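Local coordinates for protein nuclease NucT (Helicobacter pylori, PDB 6EHI) that is a nuclease of the phospholipase D-like superfamily, whose members share a mixed beta sheet flanked by helices, at residues S52-G57 with P84-C89; S28-S33 with R56-Q61. The protein carries 1 engineered substitution. One frame throughout, in Å; residues are numbered along the deposited sequence.

Both contacts lie where three neighbouring parallel strands of the mixed sheet begin, with centres about 7 Å apart and inside the PLD-like domain. Along the chain, residues 28-33 lead from helix 16-28 into strand 33-38; residues 52-57 close helix 44-54, and residues 56-61 run straight on into strand 59-65, so that Arg56 and Gly57 belong to both contacts. Residues 84-89 come last and start strand 86-91. Strand 59-65 lies between strands 33-38 and 86-91, parallel to both. Contact 2 thus joins it to one neighbour, while contact 1 sets the preceding helix against the start of the other, so the turn at 54-59 is held between the starts of both neighbouring strands.

Contact 1: S52-G57 with P84-C89; sequences SVASRG and PNTKVC
Ala54, in the last turn of helix 44-54, presses its methyl group against the backbone that opens strand 86-91. Its CB lies 3.3 Å from Pro84 O and 3.5 Å from Thr86 OG1, so one small side chain sits over both ends of a local hydrogen bond. That bond runs from Thr86 OG1 to Pro84 O over 3.0 Å, with the hydroxyl above the carbonyl plane, 48° out of it. Thr86 can reach back in this way because OG1 stands beside its own backbone N (chi1 -48°), while CG2 takes the position anti to that N. Val60 of the neighbouring strand 59-65 touches both Ala54 and Thr86 at this tight side, where Ala54 is buried.

Toward solvent the fit is looser. Asn85 brings the end of its side chain up to the turn that ends the helix, near Ala54 O and Gly57. There Gly57 N bonds to Ala54 O at 3.0 Å, within a Schellman motif that Gly57 closes with positive phi. Pro84 lies at the exposed margin, and it is its carbonyl oxygen that meets Ala54.

With 160 Å² buried in all, the chemistry implies that the firm part of the contact is a methyl group fitted against a carbonyl and a hydroxyl, beside a Thr86-Pro84 hydrogen bond and a Gly57-Ala54 bond, each made within its own segment.

Contact 2: S28-S33 with R56-Q61; sequences SSARES and RGIKVQ
A loop-to-strand contact, part side-chain-to-backbone bonding and part parallel strand pairing, joins residues 28-33 to residues 56-61 at the start of two neighbouring parallel strands, where helix 16-28 gives way to strand 33-38. At the loop end, a single nitrogen of Arg56 grips two backbone carbonyls. NH1 donates to Ser28 O at 2.8 Å, in the plane of that carbonyl and close to the guanidinium plane, and to Ala30 O at 3.0 Å, tilted from both planes; the angles at hydrogen are 153° and 143°. A bend of the arginine chain at chi3 (-51°) brings NH1 within bonding distance of both carbonyls. A water in the guanidinium plane, on the NE-NH1 edge with Ser28 O, accepts from Arg56 NE and donates to Ser28 O, so that this carbonyl receives two bonds and the arginine is held at two of its nitrogens.

Ile58 fills the middle. Its CG1 branch lies against the loop backbone, with CD1 3.4 Å from Ala30 O and CG1 3.6 Å from Arg31 C, while CG2, anti to the backbone N, meets Glu32 O and Ala30 CB. Val53 of helix 44-54 also touches this isoleucine.

Beyond it, the backbones begin to pair. Lys59 N makes a weak bond of 3.3 Å to Glu32 O, and Ser33 CA contributes a CA-H...O contact to Lys59 O. The carboxylate of Asp113, outside the two segments, accepts hydrogen bonds from the backbone N of Arg31, Glu32 and Ser33. Ser33 and Lys59 form the first parallel bridge, and Val34 carries the pairing on. Strand 33-38, helix 44-54 and strand 59-65 follow one another as a beta-alpha-beta crossover, the unit of parallel sheet found in the PLD fold.

Contact 1: S52-G57 with P84-C89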
# COMPACT_ATOMS: atom_id res chain seq x y z
N SER A 52 -18.11 5.72 -15.95
CA SER A 52 -18.18 6.96 -16.69
C SER A 52 -17.13 6.95 -17.81
O SER A 52 -17.39 7.27 -18.94
CB SER A 52 -17.92 8.15 -15.75
OG SER A 52 -18.04 9.37 -16.48
N VAL A 53 -15.91 6.52 -17.49
CA VAL A 53 -14.91 6.49 -18.49
C VAL A 53 -15.06 5.31 -19.48
O VAL A 53 -14.89 5.50 -20.69
CB VAL A 53 -13.51 6.65 -17.86
CG1 VAL A 53 -13.07 5.36 -17.22
CG2 VAL A 53 -12.55 7.19 -18.89
N ALA A 54 -15.47 4.12 -19.01
CA ALA A 54 -15.77 2.97 -19.87
C ALA A 54 -16.91 3.40 -20.83
O ALA A 54 -16.90 3.04 -21.99
CB ALA A 54 -16.23 1.76 -19.06
N SER A 55 -17.80 4.26 -20.36
CA SER A 55 -18.92 4.74 -21.26
C SER A 55 -18.42 5.61 -22.43
O SER A 55 -19.12 5.82 -23.42
CB SER A 55 -19.97 5.51 -20.50
OG SER A 55 -20.75 4.65 -19.76
N ARG A 56 -17.19 6.06 -22.35
CA ARG A 56 -16.61 6.93 -23.39
C ARG A 56 -15.74 6.12 -24.34
O ARG A 56 -15.09 6.69 -25.22
CB ARG A 56 -15.83 8.13 -22.73
CG ARG A 56 -16.74 9.17 -22.07
CD ARG A 56 -16.10 10.49 -21.56
NE ARG A 56 -14.91 10.32 -20.70
CZ ARG A 56 -13.64 10.28 -21.16
NH1 ARG A 56 -12.61 10.15 -20.33
NH2 ARG A 56 -13.37 10.36 -22.46
N GLY A 57 -15.70 4.79 -24.18
CA GLY A 57 -14.97 3.87 -24.99
C GLY A 57 -13.58 3.44 -24.51
O GLY A 57 -12.95 2.63 -25.13
N PRO A 84 -19.89 -2.39 -20.44
CA PRO A 84 -19.14 -2.21 -21.68
C PRO A 84 -17.69 -1.79 -21.46
O PRO A 84 -17.39 -0.99 -20.55
CB PRO A 84 -19.93 -1.12 -22.37
CG PRO A 84 -21.31 -1.52 -22.01
CD PRO A 84 -21.23 -1.82 -20.56
N ASN A 85 -16.81 -2.40 -22.25
CA ASN A 85 -15.36 -2.13 -22.29
C ASN A 85 -14.68 -2.51 -20.97
O ASN A 85 -13.56 -2.10 -20.75
CB ASN A 85 -15.07 -0.65 -22.63
CG ASN A 85 -15.82 -0.17 -23.88
OD1 ASN A 85 -16.56 0.83 -23.86
ND2 ASN A 85 -15.59 -0.85 -24.95
N THR A 86 -15.37 -3.23 -20.10
CA THR A 86 -14.84 -3.56 -18.72
C THR A 86 -14.64 -5.06 -18.55
O THR A 86 -15.57 -5.86 -18.67
CB THR A 86 -15.71 -2.92 -17.63
OG1 THR A 86 -15.91 -1.54 -18.03
CG2 THR A 86 -15.09 -2.88 -16.25
N LYS A 87 -13.42 -5.44 -18.22
CA LYS A 87 -12.98 -6.81 -17.95
C LYS A 87 -12.74 -6.87 -16.45
O LYS A 87 -11.91 -6.12 -15.95
CB LYS A 87 -11.65 -7.16 -18.66
CG LYS A 87 -11.28 -8.65 -18.51
CD LYS A 87 -9.85 -8.95 -18.98
CE LYS A 87 -9.40 -10.40 -18.81
NZ LYS A 87 -10.32 -11.38 -19.44
N VAL A 88 -13.43 -7.74 -15.75
CA VAL A 88 -13.12 -7.97 -14.29
C VAL A 88 -12.71 -9.40 -14.11
O VAL A 88 -13.19 -10.31 -14.84
CB VAL A 88 -14.29 -7.57 -13.37
CG1 VAL A 88 -14.70 -6.16 -13.59
CG2 VAL A 88 -15.44 -8.56 -13.50
N CYS A 89 -11.80 -9.68 -13.16
CA CYS A 89 -11.40 -11.01 -12.89
C CYS A 89 -10.85 -11.12 -11.43
O CYS A 89 -10.81 -10.10 -10.73
CB CYS A 89 -10.38 -11.41 -13.97
SG CYS A 89 -8.81 -10.47 -13.84

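Contact 2: S28-S33 with R56-Q61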
# COMPACT_ATOMS: atom_id res chain seq x y z
N SER A 28 -11.16 9.16 -14.50
CA SER A 28 -12.18 9.88 -15.25
C SER A 28 -11.66 10.50 -16.50
O SER A 28 -12.30 10.35 -17.53
CB SER A 28 -12.82 10.91 -14.40
OG SER A 28 -13.57 10.19 -13.49
N SER A 29 -10.46 11.07 -16.44
CA SER A 29 -9.90 11.71 -17.61
C SER A 29 -9.04 10.78 -18.51
O SER A 29 -8.39 11.27 -19.42
CB SER A 29 -9.14 12.97 -17.17
OG SER A 29 -10.03 13.86 -16.45
N ALA A 30 -8.94 9.47 -18.24
CA ALA A 30 -8.23 8.56 -19.13
C ALA A 30 -8.75 8.68 -20.56
O ALA A 30 -9.93 8.88 -20.82
CB ALA A 30 -8.29 7.10 -18.71
N ARG A 31 -7.82 8.61 -21.47
CA ARG A 31 -8.12 8.73 -22.90
C ARG A 31 -8.01 7.41 -23.63
O ARG A 31 -8.50 7.32 -24.75
CB ARG A 31 -7.13 9.71 -23.57
CG ARG A 31 -7.00 11.02 -22.83
CD ARG A 31 -6.14 12.02 -23.58
NE ARG A 31 -6.27 13.32 -22.92
CZ ARG A 31 -5.67 14.46 -23.31
NH1 ARG A 31 -4.88 14.51 -24.39
NH2 ARG A 31 -5.88 15.57 -22.60
N GLU A 32 -7.36 6.40 -23.02
CA GLU A 32 -7.13 5.07 -23.65
C GLU A 32 -7.46 3.85 -22.82
O GLU A 32 -8.15 2.94 -23.30
CB GLU A 32 -5.63 4.93 -24.00
CG GLU A 32 -5.15 6.01 -24.98
CD GLU A 32 -5.80 5.87 -26.35
OE1 GLU A 32 -6.02 4.71 -26.75
OE2 GLU A 32 -6.05 6.90 -27.01
N SER A 33 -6.87 3.78 -21.63
CA SER A 33 -6.97 2.58 -20.84
C SER A 33 -6.81 2.81 -19.35
O SER A 33 -6.20 3.79 -18.88
CB SER A 33 -5.92 1.55 -21.23
OG SER A 33 -4.62 2.01 -21.00
N ARG A 56 -17.19 6.06 -22.35
CA ARG A 56 -16.61 6.93 -23.39
C ARG A 56 -15.74 6.12 -24.34
O ARG A 56 -15.09 6.69 -25.22
CB ARG A 56 -15.83 8.13 -22.73
CG ARG A 56 -16.74 9.17 -22.07
CD ARG A 56 -16.10 10.49 -21.56
NE ARG A 56 -14.91 10.32 -20.70
CZ ARG A 56 -13.64 10.28 -21.16
NH1 ARG A 56 -12.61 10.15 -20.33
NH2 ARG A 56 -13.37 10.36 -22.46
N GLY A 57 -15.70 4.79 -24.18
CA GLY A 57 -14.97 3.87 -24.99
C GLY A 57 -13.58 3.44 -24.51
O GLY A 57 -12.95 2.63 -25.13
N ILE A 58 -13.18 3.89 -23.32
CA ILE A 58 -11.90 3.47 -22.74
C ILE A 58 -11.98 2.05 -22.24
O ILE A 58 -12.98 1.64 -21.63
CB ILE A 58 -11.50 4.46 -21.61
CG1 ILE A 58 -10.90 5.81 -22.14
CG2 ILE A 58 -10.45 3.87 -20.66
CD1 ILE A 58 -11.87 6.77 -22.72
N LYS A 59 -10.92 1.28 -22.45
CA LYS A 59 -10.85 -0.10 -22.01
C LYS A 59 -10.39 -0.14 -20.54
O LYS A 59 -9.33 0.34 -20.22
CB LYS A 59 -9.88 -0.86 -22.86
CG LYS A 59 -10.39 -0.97 -24.30
CD LYS A 59 -9.46 -1.76 -25.20
CE LYS A 59 -10.00 -3.15 -25.47
NZ LYS A 59 -9.05 -3.81 -26.41
N VAL A 60 -11.18 -0.82 -19.71
CA VAL A 60 -10.92 -0.96 -18.32
C VAL A 60 -10.71 -2.42 -17.96
O VAL A 60 -11.46 -3.31 -18.39
CB VAL A 60 -12.09 -0.40 -17.53
CG1 VAL A 60 -11.84 -0.55 -16.07
CG2 VAL A 60 -12.32 1.03 -17.91
N GLN A 61 -9.68 -2.69 -17.19
CA GLN A 61 -9.40 -4.05 -16.70
C GLN A 61 -9.19 -3.94 -15.17
O GLN A 61 -8.55 -3.01 -14.72
CB GLN A 61 -8.13 -4.54 -17.32
CG GLN A 61 -8.30 -4.76 -18.81
CD GLN A 61 -7.01 -5.06 -19.54
OE1 GLN A 61 -5.99 -4.39 -19.31
NE2 GLN A 61 -7.02 -6.13 -20.37
O HOH W 1 -15.12 9.96 -17.90